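PDB 4ACY: endo-alpha-mannosidase from Bacteroides thetaiotaomicron, which probably hydrolyses internal alpha-mannosidic linkages in N-glycan-type mannose chains, as a family 99 endo-acting glycoside hydrolase. Local coordinates for residues H152-N157 / F191-Y196; G244-F249 / I278-P283. All blocks are in the same frame, centred on the assembly; numbering follows the deposited sequence.

Contact 1 of 2, residues H152-N157 / F191-Y196; sequences HIEPFN and FIYDSY
His152 and Phe191 pair in parallel at the ends of strands 148-153 and 189-192, and here the packing is tight. The backbone of Ile153 is bonded at both its N and its O to the neighbouring segment: its N donates to Phe191 O at 2.8 Å, and its O takes the N-H of Tyr193 at 3.0 Å. On the face that carries the imidazole, His152 CD2 rests 3.5 Å from Phe191 CB, while NE2 lies equally close to Tyr193 CB and is satisfied by the hydroxyl of Tyr246. The Tyr193 ring reaches past the strand end toward the chain that leaves strand 148-153 because chi1, at 180°, sets CG anti to the backbone N. Glu154 OE1 approaches CG of that ring obliquely, 3.6 Å away, the carboxylate turned 47° from the ring plane; its other oxygen, OE2, is hydrogen-bonded to Thr123. Farther out the contact thins: Pro155, partly exposed, sets CG against the ring edge, 3.5 Å from Tyr193 CD2, and reaches Asp194 CB only at 4.1 Å. Without the Tyr193 ring, as with an alanine here, Pro155 and the Glu154 carboxylate would probably lose the surface they lean on, leaving a gap between them. Neighbouring parallel strands joined through helix 161-175 make this a beta-alpha-beta unit of a TIM barrel, with Glu154 and Tyr193 at the C-terminal strand ends, where such enzymes keep their active sites.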
ATOM      1  N   HIS A 152      -0.147   2.077  -7.302  1.00 13.41           N
ATOM      2  CA  HIS A 152       0.552   2.862  -6.297  1.00 13.26           C
ATOM      3  C   HIS A 152       1.877   3.291  -6.911  1.00 13.52           C
ATOM      4  O   HIS A 152       2.797   2.490  -7.031  1.00 13.67           O
ATOM      5  CB  HIS A 152       0.787   1.978  -5.053  1.00 12.69           C
ATOM      6  CG  HIS A 152       1.217   2.741  -3.835  1.00 12.85           C
ATOM      7  ND1 HIS A 152       1.586   2.113  -2.670  1.00 12.85           N
ATOM      8  CD2 HIS A 152       1.304   4.071  -3.588  1.00 13.09           C
ATOM      9  CE1 HIS A 152       1.891   3.021  -1.753  1.00 12.94           C
ATOM     10  NE2 HIS A 152       1.734   4.221  -2.288  1.00 12.54           N
ATOM     11  N   ILE A 153       1.947   4.541  -7.360  1.00 13.79           N
ATOM     12  CA  ILE A 153       3.117   5.026  -8.101  1.00 14.09           C
ATOM     13  C   ILE A 153       4.262   5.358  -7.155  1.00 14.18           C
ATOM     14  O   ILE A 153       4.158   6.264  -6.321  1.00 14.47           O
ATOM     15  CB  ILE A 153       2.759   6.244  -8.970  1.00 14.76           C
ATOM     16  CG1 ILE A 153       1.561   5.911  -9.865  1.00 15.01           C
ATOM     17  CG2 ILE A 153       3.981   6.729  -9.807  1.00 14.50           C
ATOM     18  CD1 ILE A 153       1.820   4.862 -10.934  1.00 16.32           C
ATOM     19  N   GLU A 154       5.354   4.614  -7.305  1.00 14.35           N
ATOM     20  CA  GLU A 154       6.455   4.681  -6.347  1.00 14.72           C
ATOM     21  C   GLU A 154       7.514   5.673  -6.822  1.00 15.07           C
ATOM     22  O   GLU A 154       7.425   6.144  -7.956  1.00 15.25           O
ATOM     23  CB  GLU A 154       7.059   3.296  -6.144  1.00 14.97           C
ATOM     24  CG  GLU A 154       6.044   2.278  -5.594  1.00 15.16           C
ATOM     25  CD  GLU A 154       5.835   2.380  -4.100  1.00 15.69           C
ATOM     26  OE1 GLU A 154       6.462   3.250  -3.445  1.00 15.84           O
ATOM     27  OE2 GLU A 154       5.030   1.563  -3.569  1.00 16.14           O
ATOM     28  N   PRO A 155       8.494   6.011  -5.952  1.00 15.50           N
ATOM     29  CA  PRO A 155       9.547   6.972  -6.353  1.00 16.15           C
ATOM     30  C   PRO A 155      10.636   6.319  -7.194  1.00 17.37           C
ATOM     31  O   PRO A 155      11.750   6.084  -6.718  1.00 17.94           O
ATOM     32  CB  PRO A 155      10.100   7.483  -5.005  1.00 15.82           C
ATOM     33  CG  PRO A 155       9.139   6.988  -3.946  1.00 15.36           C
ATOM     34  CD  PRO A 155       8.569   5.722  -4.511  1.00 15.43           C
ATOM     35  N   PHE A 156      10.297   6.016  -8.442  1.00 18.51           N
ATOM     36  CA  PHE A 156      11.219   5.376  -9.345  1.00 19.91           C
ATOM     37  C   PHE A 156      12.237   6.386  -9.861  1.00 21.19           C
ATOM     38  O   PHE A 156      12.015   7.607  -9.788  1.00 19.95           O
ATOM     39  CB  PHE A 156      10.467   4.684 -10.485  1.00 20.52           C
ATOM     40  CG  PHE A 156       9.544   5.590 -11.262  1.00 20.11           C
ATOM     41  CD1 PHE A 156      10.040   6.405 -12.279  1.00 20.45           C
ATOM     42  CD2 PHE A 156       8.171   5.600 -10.999  1.00 20.62           C
ATOM     43  CE1 PHE A 156       9.188   7.234 -13.021  1.00 21.05           C
ATOM     44  CE2 PHE A 156       7.303   6.433 -11.730  1.00 20.71           C
ATOM     45  CZ  PHE A 156       7.816   7.253 -12.739  1.00 20.71           C
ATOM     46  N   ASN A 157      13.370   5.866 -10.321  1.00 23.09           N
ATOM     47  CA  ASN A 157      14.439   6.704 -10.848  0.50 23.87           C
ATOM     48  C   ASN A 157      13.901   7.604 -11.964  1.00 24.04           C
ATOM     49  O   ASN A 157      13.229   7.135 -12.893  1.00 25.21           O
ATOM     50  CB  ASN A 157      15.626   5.851 -11.327  0.50 24.75           C
ATOM     51  CG  ASN A 157      16.645   5.568 -10.220  0.50 25.08           C
ATOM     52  OD1 ASN A 157      17.392   4.591 -10.287  0.50 26.08           O
ATOM     53  ND2 ASN A 157      16.680   6.425  -9.202  0.50 24.90           N
ATOM     54  N   PHE A 191      -2.553   6.257  -6.257  1.00 14.67           N
ATOM     55  CA  PHE A 191      -1.830   6.775  -5.092  1.00 14.32           C
ATOM     56  C   PHE A 191      -0.429   7.109  -5.551  1.00 14.25           C
ATOM     57  O   PHE A 191       0.145   6.410  -6.392  1.00 14.33           O
ATOM     58  CB  PHE A 191      -1.744   5.735  -3.970  1.00 14.01           C
ATOM     59  CG  PHE A 191      -3.069   5.401  -3.334  1.00 14.35           C
ATOM     60  CD1 PHE A 191      -3.538   6.132  -2.266  1.00 14.00           C
ATOM     61  CD2 PHE A 191      -3.839   4.336  -3.813  1.00 14.50           C
ATOM     62  CE1 PHE A 191      -4.770   5.820  -1.642  1.00 14.38           C
ATOM     63  CE2 PHE A 191      -5.065   4.014  -3.217  1.00 14.68           C
ATOM     64  CZ  PHE A 191      -5.546   4.765  -2.144  1.00 14.83           C
ATOM     65  N   ILE A 192       0.119   8.199  -5.026  1.00 14.27           N
ATOM     66  CA  ILE A 192       1.462   8.609  -5.410  1.00 14.69           C
ATOM     67  C   ILE A 192       2.320   8.740  -4.155  1.00 14.76           C
ATOM     68  O   ILE A 192       2.200   9.699  -3.390  1.00 14.43           O
ATOM     69  CB  ILE A 192       1.485   9.920  -6.227  1.00 15.26           C
ATOM     70  CG1 ILE A 192       0.545   9.848  -7.438  1.00 15.68           C
ATOM     71  CG2 ILE A 192       2.922  10.205  -6.686  1.00 14.70           C
ATOM     72  CD1 ILE A 192       0.381  11.207  -8.183  1.00 15.84           C
ATOM     73  N   TYR A 193       3.178   7.750  -3.945  1.00 14.77           N
ATOM     74  CA  TYR A 193       4.003   7.683  -2.741  1.00 15.09           C
ATOM     75  C   TYR A 193       5.082   8.770  -2.740  1.00 15.24           C
ATOM     76  O   TYR A 193       5.709   9.042  -3.776  1.00 15.39           O
ATOM     77  CB  TYR A 193       4.596   6.277  -2.604  1.00 15.41           C
ATOM     78  CG  TYR A 193       5.476   6.091  -1.383  1.00 15.79           C
ATOM     79  CD1 TYR A 193       4.942   5.652  -0.173  1.00 16.34           C
ATOM     80  CD2 TYR A 193       6.845   6.308  -1.455  1.00 16.49           C
ATOM     81  CE1 TYR A 193       5.772   5.464   0.964  1.00 16.57           C
ATOM     82  CE2 TYR A 193       7.667   6.125  -0.344  1.00 16.68           C
ATOM     83  CZ  TYR A 193       7.127   5.703   0.856  1.00 17.05           C
ATOM     84  OH  TYR A 193       7.957   5.518   1.962  1.00 17.34           O
ATOM     85  N   ASP A 194       5.260   9.413  -1.581  1.00 15.58           N
ATOM     86  CA  ASP A 194       6.240  10.493  -1.419  1.00 16.24           C
ATOM     87  C   ASP A 194       6.058  11.546  -2.525  1.00 16.25           C
ATOM     88  O   ASP A 194       7.023  12.100  -3.050  1.00 16.42           O
ATOM     89  CB  ASP A 194       7.684   9.936  -1.417  1.00 16.65           C
ATOM     90  CG  ASP A 194       8.130   9.426  -0.039  1.00 17.42           C
ATOM     91  OD1 ASP A 194       7.316   9.419   0.908  1.00 17.89           O
ATOM     92  OD2 ASP A 194       9.302   9.010   0.086  1.00 17.63           O
ATOM     93  N   SER A 195       4.808  11.827  -2.882  1.00 16.68           N
ATOM     94  CA  SER A 195       4.560  12.785  -3.959  1.00 17.73           C
ATOM     95  C   SER A 195       5.111  14.166  -3.625  1.00 18.42           C
ATOM     96  O   SER A 195       5.445  14.941  -4.528  1.00 19.06           O
ATOM     97  CB  SER A 195       3.073  12.888  -4.263  1.00 17.53           C
ATOM     98  OG  SER A 195       2.335  13.134  -3.091  1.00 17.86           O
ATOM     99  N   TYR A 196       5.185  14.464  -2.333  1.00 19.35           N
ATOM    100  CA  TYR A 196       5.639  15.769  -1.847  1.00 20.79           C
ATOM    101  C   TYR A 196       7.080  16.087  -2.228  1.00 20.99           C
ATOM    102  O   TYR A 196       7.517  17.245  -2.092  1.00 21.56           O
ATOM    103  CB  TYR A 196       5.468  15.871  -0.330  1.00 21.03           C
ATOM    104  CG  TYR A 196       6.251  14.839   0.433  1.00 21.60           C
ATOM    105  CD1 TYR A 196       7.602  15.028   0.715  1.00 21.65           C
ATOM    106  CD2 TYR A 196       5.639  13.657   0.858  1.00 22.13           C
ATOM    107  CE1 TYR A 196       8.326  14.079   1.407  1.00 22.11           C
ATOM    108  CE2 TYR A 196       6.354  12.689   1.546  1.00 22.10           C
ATOM    109  CZ  TYR A 196       7.694  12.910   1.820  1.00 22.27           C
ATOM    110  OH  TYR A 196       8.414  11.971   2.513  1.00 22.86           O
TER

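Contact 2 of 2, residues G244-F249 / I278-P283; sequences GFYTYF and IPSVGP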
ATOM      1  N   GLY A 244      -7.005  14.261  -3.967  1.00 19.14           N
ATOM      2  CA  GLY A 244      -7.079  13.871  -2.580  1.00 17.43           C
ATOM      3  C   GLY A 244      -5.731  13.531  -1.989  1.00 17.25           C
ATOM      4  O   GLY A 244      -4.684  13.791  -2.593  1.00 16.94           O
ATOM      5  N   PHE A 245      -5.781  12.943  -0.801  1.00 16.99           N
ATOM      6  CA  PHE A 245      -4.551  12.649  -0.051  1.00 16.60           C
ATOM      7  C   PHE A 245      -4.676  11.406   0.811  1.00 15.96           C
ATOM      8  O   PHE A 245      -5.761  11.071   1.282  1.00 16.48           O
ATOM      9  CB  PHE A 245      -4.138  13.849   0.823  1.00 17.04           C
ATOM     10  CG  PHE A 245      -5.211  14.341   1.741  1.00 17.56           C
ATOM     11  CD1 PHE A 245      -6.181  15.231   1.282  1.00 18.08           C
ATOM     12  CD2 PHE A 245      -5.236  13.958   3.085  1.00 17.94           C
ATOM     13  CE1 PHE A 245      -7.187  15.705   2.146  1.00 18.05           C
ATOM     14  CE2 PHE A 245      -6.229  14.436   3.952  1.00 18.01           C
ATOM     15  CZ  PHE A 245      -7.201  15.310   3.478  1.00 17.79           C
ATOM     16  N   TYR A 246      -3.544  10.728   1.018  1.00 15.05           N
ATOM     17  CA  TYR A 246      -3.489   9.553   1.894  1.00 14.48           C
ATOM     18  C   TYR A 246      -2.288   9.659   2.801  1.00 14.21           C
ATOM     19  O   TYR A 246      -1.450  10.554   2.612  1.00 14.13           O
ATOM     20  CB  TYR A 246      -3.474   8.231   1.097  1.00 13.98           C
ATOM     21  CG  TYR A 246      -2.171   7.854   0.398  1.00 13.88           C
ATOM     22  CD1 TYR A 246      -1.580   8.694  -0.561  1.00 13.71           C
ATOM     23  CD2 TYR A 246      -1.553   6.625   0.666  1.00 13.70           C
ATOM     24  CE1 TYR A 246      -0.377   8.322  -1.211  1.00 13.57           C
ATOM     25  CE2 TYR A 246      -0.381   6.227   0.007  1.00 13.35           C
ATOM     26  CZ  TYR A 246       0.213   7.090  -0.923  1.00 13.55           C
ATOM     27  OH  TYR A 246       1.366   6.734  -1.591  1.00 13.33           O
ATOM     28  N   THR A 247      -2.212   8.765   3.780  1.00 14.49           N
ATOM     29  CA  THR A 247      -1.257   8.932   4.886  1.00 14.57           C
ATOM     30  C   THR A 247      -0.166   7.873   4.914  1.00 14.73           C
ATOM     31  O   THR A 247       0.914   8.101   5.480  1.00 14.91           O
ATOM     32  CB  THR A 247      -1.963   8.991   6.245  1.00 15.11           C
ATOM     33  OG1 THR A 247      -2.642   7.757   6.497  1.00 15.40           O
ATOM     34  CG2 THR A 247      -2.971  10.144   6.265  1.00 15.66           C
ATOM     35  N   TYR A 248      -0.476   6.726   4.305  1.00 14.04           N
ATOM     36  CA  TYR A 248       0.399   5.558   4.179  1.00 13.90           C
ATOM     37  C   TYR A 248       0.896   4.885   5.471  1.00 13.99           C
ATOM     38  O   TYR A 248       0.576   3.726   5.733  1.00 13.63           O
ATOM     39  CB  TYR A 248       1.569   5.741   3.183  1.00 13.65           C
ATOM     40  CG  TYR A 248       2.219   4.404   2.988  1.00 13.32           C
ATOM     41  CD1 TYR A 248       1.595   3.430   2.211  1.00 13.38           C
ATOM     42  CD2 TYR A 248       3.385   4.058   3.688  1.00 13.33           C
ATOM     43  CE1 TYR A 248       2.135   2.149   2.089  1.00 13.69           C
ATOM     44  CE2 TYR A 248       3.940   2.761   3.570  1.00 13.69           C
ATOM     45  CZ  TYR A 248       3.305   1.826   2.765  1.00 13.61           C
ATOM     46  OH  TYR A 248       3.829   0.550   2.620  1.00 14.18           O
ATOM     47  N   PHE A 249       1.720   5.597   6.241  1.00 14.32           N
ATOM     48  CA  PHE A 249       2.511   4.953   7.296  1.00 14.58           C
ATOM     49  C   PHE A 249       1.658   4.258   8.348  1.00 14.54           C
ATOM     50  O   PHE A 249       0.754   4.857   8.900  1.00 14.74           O
ATOM     51  CB  PHE A 249       3.469   5.970   7.919  1.00 14.76           C
ATOM     52  CG  PHE A 249       4.361   6.601   6.908  1.00 15.10           C
ATOM     53  CD1 PHE A 249       5.387   5.854   6.321  1.00 15.25           C
ATOM     54  CD2 PHE A 249       4.144   7.909   6.488  1.00 15.49           C
ATOM     55  CE1 PHE A 249       6.210   6.410   5.338  1.00 15.81           C
ATOM     56  CE2 PHE A 249       4.962   8.483   5.506  1.00 15.80           C
ATOM     57  CZ  PHE A 249       5.996   7.733   4.932  1.00 15.70           C
ATOM     58  N   ILE A 278      -8.033   9.719   2.305  1.00 16.97           N
ATOM     59  CA  ILE A 278      -7.963   8.259   2.403  1.00 16.52           C
ATOM     60  C   ILE A 278      -6.953   7.883   3.492  1.00 16.46           C
ATOM     61  O   ILE A 278      -5.766   7.765   3.212  1.00 17.04           O
ATOM     62  CB  ILE A 278      -7.587   7.595   1.032  1.00 16.10           C
ATOM     63  CG1 ILE A 278      -8.480   8.157  -0.096  1.00 16.16           C
ATOM     64  CG2 ILE A 278      -7.657   6.058   1.154  1.00 16.45           C
ATOM     65  CD1 ILE A 278      -8.267   7.462  -1.428  1.00 16.14           C
ATOM     66  N   PRO A 279      -7.416   7.721   4.749  1.00 16.14           N
ATOM     67  CA  PRO A 279      -6.480   7.339   5.807  1.00 15.67           C
ATOM     68  C   PRO A 279      -5.907   5.959   5.509  1.00 15.64           C
ATOM     69  O   PRO A 279      -6.556   5.152   4.823  1.00 15.57           O
ATOM     70  CB  PRO A 279      -7.355   7.274   7.060  1.00 16.00           C
ATOM     71  CG  PRO A 279      -8.771   7.078   6.535  1.00 15.78           C
ATOM     72  CD  PRO A 279      -8.802   7.836   5.236  1.00 15.92           C
ATOM     73  N   SER A 280      -4.698   5.710   6.006  1.00 15.18           N
ATOM     74  CA  SER A 280      -4.096   4.391   5.915  1.00 15.36           C
ATOM     75  C   SER A 280      -3.991   3.751   7.289  1.00 15.20           C
ATOM     76  O   SER A 280      -3.464   4.354   8.229  1.00 14.78           O
ATOM     77  CB  SER A 280      -2.718   4.453   5.247  1.00 15.31           C
ATOM     78  OG  SER A 280      -2.793   5.074   3.970  1.00 15.41           O
ATOM     79  N   VAL A 281      -4.538   2.541   7.385  1.00 14.81           N
ATOM     80  CA  VAL A 281      -4.571   1.767   8.630  1.00 14.94           C
ATOM     81  C   VAL A 281      -3.705   0.534   8.516  1.00 14.34           C
ATOM     82  O   VAL A 281      -3.705  -0.141   7.480  1.00 13.66           O
ATOM     83  CB  VAL A 281      -6.033   1.325   8.953  1.00 15.38           C
ATOM     84  CG1 VAL A 281      -6.097   0.438  10.203  1.00 17.00           C
ATOM     85  CG2 VAL A 281      -6.919   2.564   9.106  1.00 15.77           C
ATOM     86  N   GLY A 282      -2.973   0.226   9.588  1.00 14.18           N
ATOM     87  CA  GLY A 282      -2.160  -0.980   9.638  1.00 14.45           C
ATOM     88  C   GLY A 282      -2.262  -1.725  10.965  1.00 14.68           C
ATOM     89  O   GLY A 282      -2.694  -1.148  11.967  1.00 14.38           O
ATOM     90  N   PRO A 283      -1.829  -2.996  10.985  1.00 14.90           N
ATOM     91  CA  PRO A 283      -2.008  -3.851  12.179  1.00 15.16           C
ATOM     92  C   PRO A 283      -0.855  -3.766  13.180  1.00 15.33           C
ATOM     93  O   PRO A 283      -0.940  -4.327  14.285  1.00 16.26           O
ATOM     94  CB  PRO A 283      -2.106  -5.259  11.579  1.00 15.28           C
ATOM     95  CG  PRO A 283      -1.271  -5.197  10.362  1.00 15.36           C
ATOM     96  CD  PRO A 283      -1.461  -3.790   9.799  1.00 15.16           C
TER
HETATM   97  O   HOH W   1      -1.580   6.298   8.419  1.00 15.36           O
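Ser280 meets Thr247 and Tyr248 through two direct hydrogen bonds, one of them weak, that take over where regular strand pairing gives out. Thr247 OG1 accepts the N-H of Ser280 at 2.9 Å, doing the work of a backbone carbonyl; chi1 of 63° places this oxygen between the threonine's own backbone N and carbonyl carbon, where it meets Ser280 N. In return, Ser280 OG lies 2.9 Å from Tyr248 N, although the bond is bent to 130° and weak. The same serine oxygen sits at the edge of the Tyr246 ring, 3.9 Å from CD2. One step back, Ile278 N donates to Phe245 O at 2.8 Å, and Ile278 O lies 3.2 Å from Tyr246 CA in a CH...O contact, with no conventional hydrogen-bond partner.

Around this shell, a water fixes the threonine hydroxyl. Thr247 OG1 donates to it over 2.6 Å, and the water donates hydrogen bonds to Phe249 O and Ser280 O, tying the two segments together. Ser323 on the next strand holds Ser280 OG, and helix 263-272 backs Phe245 and Thr247 through Met266. Because OG1 gives its proton to the water, it can act as acceptor for the Ser280 N-H: hydroxyl and water replace strand bonds, letting the chain at Tyr248 turn away without stranding these polar groups.

Contact 1 closes before contact 2 opens along the chain, and their centres lie 14 Å apart in the same eight-stranded parallel barrel. Contact 1 joins the third and fourth strands, contact 2 the sixth and seventh, with strand 223-227 between the two pairs. Each spans a beta-alpha-beta unit, closed over by helix 161-175 in one case and helix 263-272 in the other. They meet through the barrel interior, where Tyr246 of contact 2 reaches contact 1: its hydroxyl probably hydrogen-bonds His152 NE2, 2.6 Å from OH, and its ring meets that of Phe191 edge-to-face. Strands that are not neighbours are thus tied across the core, beneath the strand ends where the sugar-processing site of a TIM-barrel glycosidase is expected.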